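Local coordinates for 3-oxoacyl-[acyl-carrier-protein] synthase 2 (Rickettsia rickettsii, PDB 4JGA) that probably catalyses the condensation of malonyl-acyl-carrier-protein with a growing acyl chain, the elongation step of bacterial fatty acid synthesis, at residues Ala105-Gly110 against Ile170-Ser175; Ser175-Thr180 against Met196-His201. All blocks are in the same frame, centred on the assembly; numbering follows the deposited sequence.

Contact 1: residues Ala105-Gly110 against Ile170-Ser175; sequences AVEDSG and IKYGFS
Glu-107 and Tyr-172 are linked through one water, which gives a hydrogen bond of 2.5 Å to Glu-107 OE2 and makes another of 2.6 Å with Tyr-172 OH; the water lies in the plane of the tyrosine ring, at the edge. No direct hydrogen bond joins the segments, and the rest of the contact is apolar. Val-106 CG1 sits 3.8 Å from the centroid of the Tyr-172 ring, 12° off the ring normal, a CH-pi contact over the face. A chi1 of 168° turns CG1 of Val-106 opposite its amide nitrogen, over the middle of the tyrosine face, while CG2 fills the corner between Tyr-172 CE2, at 4.0 Å, and the edge of Phe-174, 4.1 Å from CE2 of that ring. Lys-171 CG lies against the tyrosine's second face, offset from its centre, and Tyr-172 CB lies over the middle of the Phe-174 ring. Lys-171 NZ is 5.8 Å from Glu-107 OE2, too far for a salt bridge, and bonds instead to Thr-103 OG1 and Phe-79 O. Leu-112 and Ile-208 also pack on Val-106. The ends of helices 93-109 and 163-172, each followed by a glycine with positive phi, thus meet beside the central mixed sheet, in the N-terminal half of a thiolase-like fold.

Contact 2: residues Ser175-Thr180 against Met196-His201; sequences SGPNQT and MRMIKH
Pro-177 and Met-198 make the apolar part of this buried contact, where the thioether lies beside the proline ring. Met-198 SD lies 4.0 Å from Pro-177 CG, and its CE methyl reaches along the same ring to 4.0 Å from Pro-177 CB and 4.1 Å from Pro-177 CG. The methionine leaves the helix with CG opposite its backbone nitrogen (chi1 -175°), which sends the chain toward Pro-177; two further bends, about the CB-CG and CG-SD bonds, then swing the methyl along the proline instead of straight at it. Since the two CA atoms, the nearest pair across the segments, are 9.1 Å apart, the bent methionine and the proline ring fill the gap together. Tyr-203, in the loop after the helix, also packs on Met-198.

Helix 187-200 packs beside the sheet of a thiolase-like fold, and strand 178-179 is the outermost strand of that sheet within the chain, running parallel to strand 122-127, with which Pro-177 and Gln-179 share backbone bonds at Leu-124. In ketoacyl synthases this edge of the sheet lies at the dimer interface, and here the second subunit approaches both segments.

Beside the apolar pair, the amide of Gln-179 meets the same methyl. Its OE1 comes to 4.3 Å from Met-198 CE, a van der Waals approach; the hydrogen bond of that oxygen goes to Ser-285 OG of the second subunit, and the same serine packs on Pro-177. No hydrogen bond runs between the segments themselves. At the end of the helix, His-201 NE2 and Lys-200 NZ bond to Tyr-203 OH of the second subunit, which places this end at the interface.

In the fold
From the N terminus, helix 93-109 ends in the first segment of contact 1. The chain then forms strand 122-127 and several helices before helix 163-172 returns it, and contact 1 closes this loop of 59 intervening residues. Ser-175 is common to both contacts, so contact 2 opens where contact 1 ends: strand 178-179 follows, and helix 187-200 brings the chain back after only 15 intervening residues. The loops stand in series, neither nesting nor crossing, with contact centres about 14 Å apart. Contact 1 joins two helix ends, contact 2 joins the edge strand to a later helix, and both lie within reach of the second subunit.

Contact 1: residues Ala105-Gly110 against Ile170-Ser175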
loop_
_atom_site.group_PDB
_atom_site.type_symbol
_atom_site.label_atom_id
_atom_site.label_comp_id
_atom_site.label_asym_id
_atom_site.label_seq_id
_atom_site.Cartn_x
_atom_site.Cartn_y
_atom_site.Cartn_z
ATOM N N ALA A 105 10.922 -4.532 17.689
ATOM C CA ALA A 105 11.902 -4.889 16.682
ATOM C C ALA A 105 13.093 -3.937 16.671
ATOM O O ALA A 105 14.236 -4.375 16.635
ATOM C CB ALA A 105 11.277 -4.938 15.307
ATOM N N VAL A 106 12.821 -2.638 16.692
ATOM C CA VAL A 106 13.875 -1.659 16.660
ATOM C C VAL A 106 14.772 -1.808 17.900
ATOM O O VAL A 106 15.976 -1.895 17.759
ATOM C CB VAL A 106 13.340 -0.223 16.565
ATOM C CG1 VAL A 106 14.463 0.779 16.828
ATOM C CG2 VAL A 106 12.754 0.007 15.198
ATOM N N GLU A 107 14.177 -1.887 19.080
ATOM C CA GLU A 107 14.951 -2.085 20.308
ATOM C C GLU A 107 15.720 -3.415 20.290
ATOM O O GLU A 107 16.861 -3.450 20.699
ATOM C CB GLU A 107 14.065 -1.977 21.529
ATOM C CG GLU A 107 13.607 -0.550 21.779
ATOM C CD GLU A 107 12.799 -0.395 23.069
ATOM O OE1 GLU A 107 12.567 -1.443 23.749
ATOM O OE2 GLU A 107 12.374 0.761 23.396
ATOM N N ASP A 108 15.117 -4.483 19.764
ATOM C CA ASP A 108 15.787 -5.757 19.663
ATOM C C ASP A 108 17.045 -5.625 18.777
ATOM O O ASP A 108 18.096 -6.178 19.075
ATOM C CB ASP A 108 14.815 -6.793 19.087
ATOM C CG ASP A 108 15.441 -8.172 18.926
ATOM O OD1 ASP A 108 16.182 -8.561 19.849
ATOM O OD2 ASP A 108 15.157 -8.863 17.904
ATOM N N SER A 109 16.936 -4.872 17.684
ATOM C CA SER A 109 18.049 -4.731 16.756
ATOM C C SER A 109 19.171 -3.833 17.256
ATOM O O SER A 109 20.267 -3.866 16.714
ATOM C CB SER A 109 17.566 -4.167 15.429
ATOM O OG SER A 109 17.209 -2.812 15.585
ATOM N N GLY A 110 18.884 -2.992 18.234
ATOM C CA GLY A 110 19.868 -2.032 18.712
ATOM C C GLY A 110 20.118 -0.878 17.750
ATOM O O GLY A 110 20.979 -0.031 18.006
ATOM N N ILE A 170 8.732 9.014 12.815
ATOM C CA ILE A 170 8.835 10.131 13.740
ATOM C C ILE A 170 9.479 9.698 15.056
ATOM O O ILE A 170 10.315 10.374 15.574
ATOM C CB ILE A 170 7.464 10.745 13.993
ATOM C CG1 ILE A 170 6.981 11.429 12.696
ATOM C CG2 ILE A 170 7.507 11.727 15.207
ATOM C CD1 ILE A 170 5.487 11.731 12.696
ATOM N N LYS A 171 9.074 8.547 15.570
ATOM C CA LYS A 171 9.580 8.074 16.815
ATOM C C LYS A 171 11.087 7.968 16.772
ATOM O O LYS A 171 11.745 8.381 17.727
ATOM C CB LYS A 171 8.998 6.694 17.145
ATOM C CG LYS A 171 9.393 6.207 18.541
ATOM C CD LYS A 171 8.459 5.106 19.068
ATOM C CE LYS A 171 8.848 4.693 20.489
ATOM N NZ LYS A 171 7.948 3.602 20.973
ATOM N N TYR A 172 11.649 7.387 15.700
ATOM C CA TYR A 172 13.092 7.129 15.671
ATOM C C TYR A 172 13.900 8.066 14.768
ATOM O O TYR A 172 15.108 7.922 14.656
ATOM C CB TYR A 172 13.365 5.656 15.317
ATOM C CG TYR A 172 12.820 4.739 16.374
ATOM C CD1 TYR A 172 13.451 4.625 17.615
ATOM C CD2 TYR A 172 11.683 3.978 16.145
ATOM C CE1 TYR A 172 12.941 3.785 18.604
ATOM C CE2 TYR A 172 11.186 3.126 17.120
ATOM C CZ TYR A 172 11.799 3.045 18.347
ATOM O OH TYR A 172 11.289 2.194 19.292
ATOM N N GLY A 173 13.253 9.026 14.133
ATOM C CA GLY A 173 13.947 9.848 13.153
ATOM C C GLY A 173 14.327 9.145 11.828
ATOM O O GLY A 173 15.210 9.625 11.134
ATOM N N PHE A 174 13.692 8.037 11.462
ATOM C CA PHE A 174 14.094 7.326 10.255
ATOM C C PHE A 174 13.584 8.083 9.031
ATOM O O PHE A 174 12.377 8.263 8.850
ATOM C CB PHE A 174 13.571 5.909 10.260
ATOM C CG PHE A 174 14.082 5.054 11.383
ATOM C CD1 PHE A 174 15.320 5.262 11.980
ATOM C CD2 PHE A 174 13.336 3.962 11.788
ATOM C CE1 PHE A 174 15.803 4.420 12.987
ATOM C CE2 PHE A 174 13.783 3.133 12.811
ATOM C CZ PHE A 174 15.026 3.360 13.413
ATOM N N SER A 175 14.512 8.576 8.220
ATOM C CA SER A 175 14.189 9.556 7.181
ATOM C C SER A 175 14.444 9.062 5.770
ATOM O O SER A 175 14.398 9.834 4.797
ATOM C CB SER A 175 14.970 10.835 7.468
ATOM O OG SER A 175 16.313 10.513 7.790
HETATM O O HOH W 1 12.239 2.622 21.683
#

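Contact 2: residues Ser175-Thr180 against Met196-His201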
loop_
_atom_site.group_PDB
_atom_site.type_symbol
_atom_site.label_atom_id
_atom_site.label_comp_id
_atom_site.label_asym_id
_atom_site.label_seq_id
_atom_site.Cartn_x
_atom_site.Cartn_y
_atom_site.Cartn_z
ATOM N N SER A 175 14.512 8.576 8.220
ATOM C CA SER A 175 14.189 9.556 7.181
ATOM C C SER A 175 14.444 9.062 5.770
ATOM O O SER A 175 14.398 9.834 4.797
ATOM C CB SER A 175 14.970 10.835 7.468
ATOM O OG SER A 175 16.313 10.513 7.790
ATOM N N GLY A 176 14.726 7.769 5.652
ATOM C CA GLY A 176 14.773 7.097 4.353
ATOM C C GLY A 176 13.378 6.892 3.753
ATOM O O GLY A 176 12.417 7.542 4.176
ATOM N N PRO A 177 13.266 6.010 2.731
ATOM C CA PRO A 177 11.975 5.744 2.126
ATOM C C PRO A 177 10.894 5.440 3.167
ATOM O O PRO A 177 11.120 4.641 4.063
ATOM C CB PRO A 177 12.224 4.524 1.237
ATOM C CG PRO A 177 13.675 4.517 0.983
ATOM C CD PRO A 177 14.334 5.162 2.177
ATOM N N ASN A 178 9.759 6.114 3.027
ATOM C CA ASN A 178 8.661 6.030 3.985
ATOM C C ASN A 178 7.447 5.513 3.236
ATOM O O ASN A 178 6.712 6.297 2.620
ATOM C CB ASN A 178 8.369 7.416 4.553
ATOM C CG ASN A 178 7.747 7.374 5.928
ATOM O OD1 ASN A 178 8.473 7.474 6.934
ATOM N ND2 ASN A 178 6.386 7.176 6.003
ATOM N N GLN A 179 7.312 4.185 3.209
ATOM C CA GLN A 179 6.430 3.516 2.262
ATOM C C GLN A 179 5.657 2.393 2.940
ATOM O O GLN A 179 5.799 2.159 4.153
ATOM C CB GLN A 179 7.224 3.035 1.023
ATOM C CG GLN A 179 7.905 4.182 0.247
ATOM C CD GLN A 179 8.709 3.751 -0.990
ATOM O OE1 GLN A 179 9.736 4.340 -1.311
ATOM N NE2 GLN A 179 8.235 2.757 -1.692
ATOM N N THR A 180 4.812 1.731 2.163
ATOM C CA THR A 180 3.928 0.661 2.638
ATOM C C THR A 180 3.809 -0.409 1.561
ATOM O O THR A 180 4.242 -0.216 0.410
ATOM C CB THR A 180 2.481 1.169 2.927
ATOM O OG1 THR A 180 1.771 1.463 1.723
ATOM C CG2 THR A 180 2.491 2.420 3.820
ATOM N N MET A 196 13.433 -5.998 1.560
ATOM C CA MET A 196 14.660 -6.709 1.232
ATOM C C MET A 196 15.229 -6.228 -0.102
ATOM O O MET A 196 16.411 -6.002 -0.228
ATOM C CB MET A 196 14.414 -8.206 1.215
ATOM C CG MET A 196 15.601 -9.038 0.804
ATOM S SD MET A 196 15.612 -9.263 -0.979
ATOM C CE MET A 196 14.325 -10.462 -1.183
ATOM N N ARG A 197 14.355 -6.071 -1.088
ATOM C CA ARG A 197 14.760 -5.638 -2.419
ATOM C C ARG A 197 15.354 -4.228 -2.339
ATOM O O ARG A 197 16.328 -3.927 -3.014
ATOM C CB ARG A 197 13.577 -5.666 -3.373
ATOM C CG ARG A 197 13.094 -7.073 -3.744
ATOM C CD ARG A 197 13.930 -7.703 -4.817
ATOM N NE ARG A 197 13.691 -9.125 -5.070
ATOM C CZ ARG A 197 12.675 -9.638 -5.773
ATOM N NH1 ARG A 197 11.720 -8.878 -6.329
ATOM N NH2 ARG A 197 12.605 -10.958 -5.911
ATOM N N MET A 198 14.765 -3.388 -1.509
ATOM C CA MET A 198 15.280 -2.043 -1.317
ATOM C C MET A 198 16.761 -2.041 -0.848
ATOM O O MET A 198 17.580 -1.264 -1.356
ATOM C CB MET A 198 14.401 -1.316 -0.331
ATOM C CG MET A 198 14.744 0.135 -0.123
ATOM S SD MET A 198 13.757 1.201 -1.185
ATOM C CE MET A 198 12.171 0.897 -0.368
ATOM N N ILE A 199 17.080 -2.921 0.103
ATOM C CA ILE A 199 18.418 -3.067 0.628
ATOM C C ILE A 199 19.305 -3.760 -0.392
ATOM O O ILE A 199 20.413 -3.299 -0.645
ATOM C CB ILE A 199 18.411 -3.832 1.954
ATOM C CG1 ILE A 199 17.651 -3.008 3.004
ATOM C CG2 ILE A 199 19.838 -4.066 2.442
ATOM C CD1 ILE A 199 17.416 -3.702 4.327
ATOM N N LYS A 200 18.793 -4.815 -1.009
ATOM C CA LYS A 200 19.531 -5.596 -2.017
ATOM C C LYS A 200 20.096 -4.706 -3.090
ATOM O O LYS A 200 21.245 -4.878 -3.503
ATOM C CB LYS A 200 18.623 -6.628 -2.670
ATOM C CG LYS A 200 19.256 -7.514 -3.717
ATOM C CD LYS A 200 18.218 -8.510 -4.242
ATOM C CE LYS A 200 18.770 -9.392 -5.350
ATOM N NZ LYS A 200 17.638 -10.143 -5.967
ATOM N N HIS A 201 19.307 -3.735 -3.526
ATOM C CA HIS A 201 19.711 -2.882 -4.647
ATOM C C HIS A 201 20.293 -1.562 -4.206
ATOM O O HIS A 201 20.508 -0.698 -5.018
ATOM C CB HIS A 201 18.528 -2.731 -5.631
ATOM C CG HIS A 201 18.094 -4.034 -6.220
ATOM N ND1 HIS A 201 18.934 -4.800 -6.996
ATOM C CD2 HIS A 201 16.957 -4.756 -6.075
ATOM C CE1 HIS A 201 18.325 -5.916 -7.345
ATOM N NE2 HIS A 201 17.133 -5.922 -6.783
#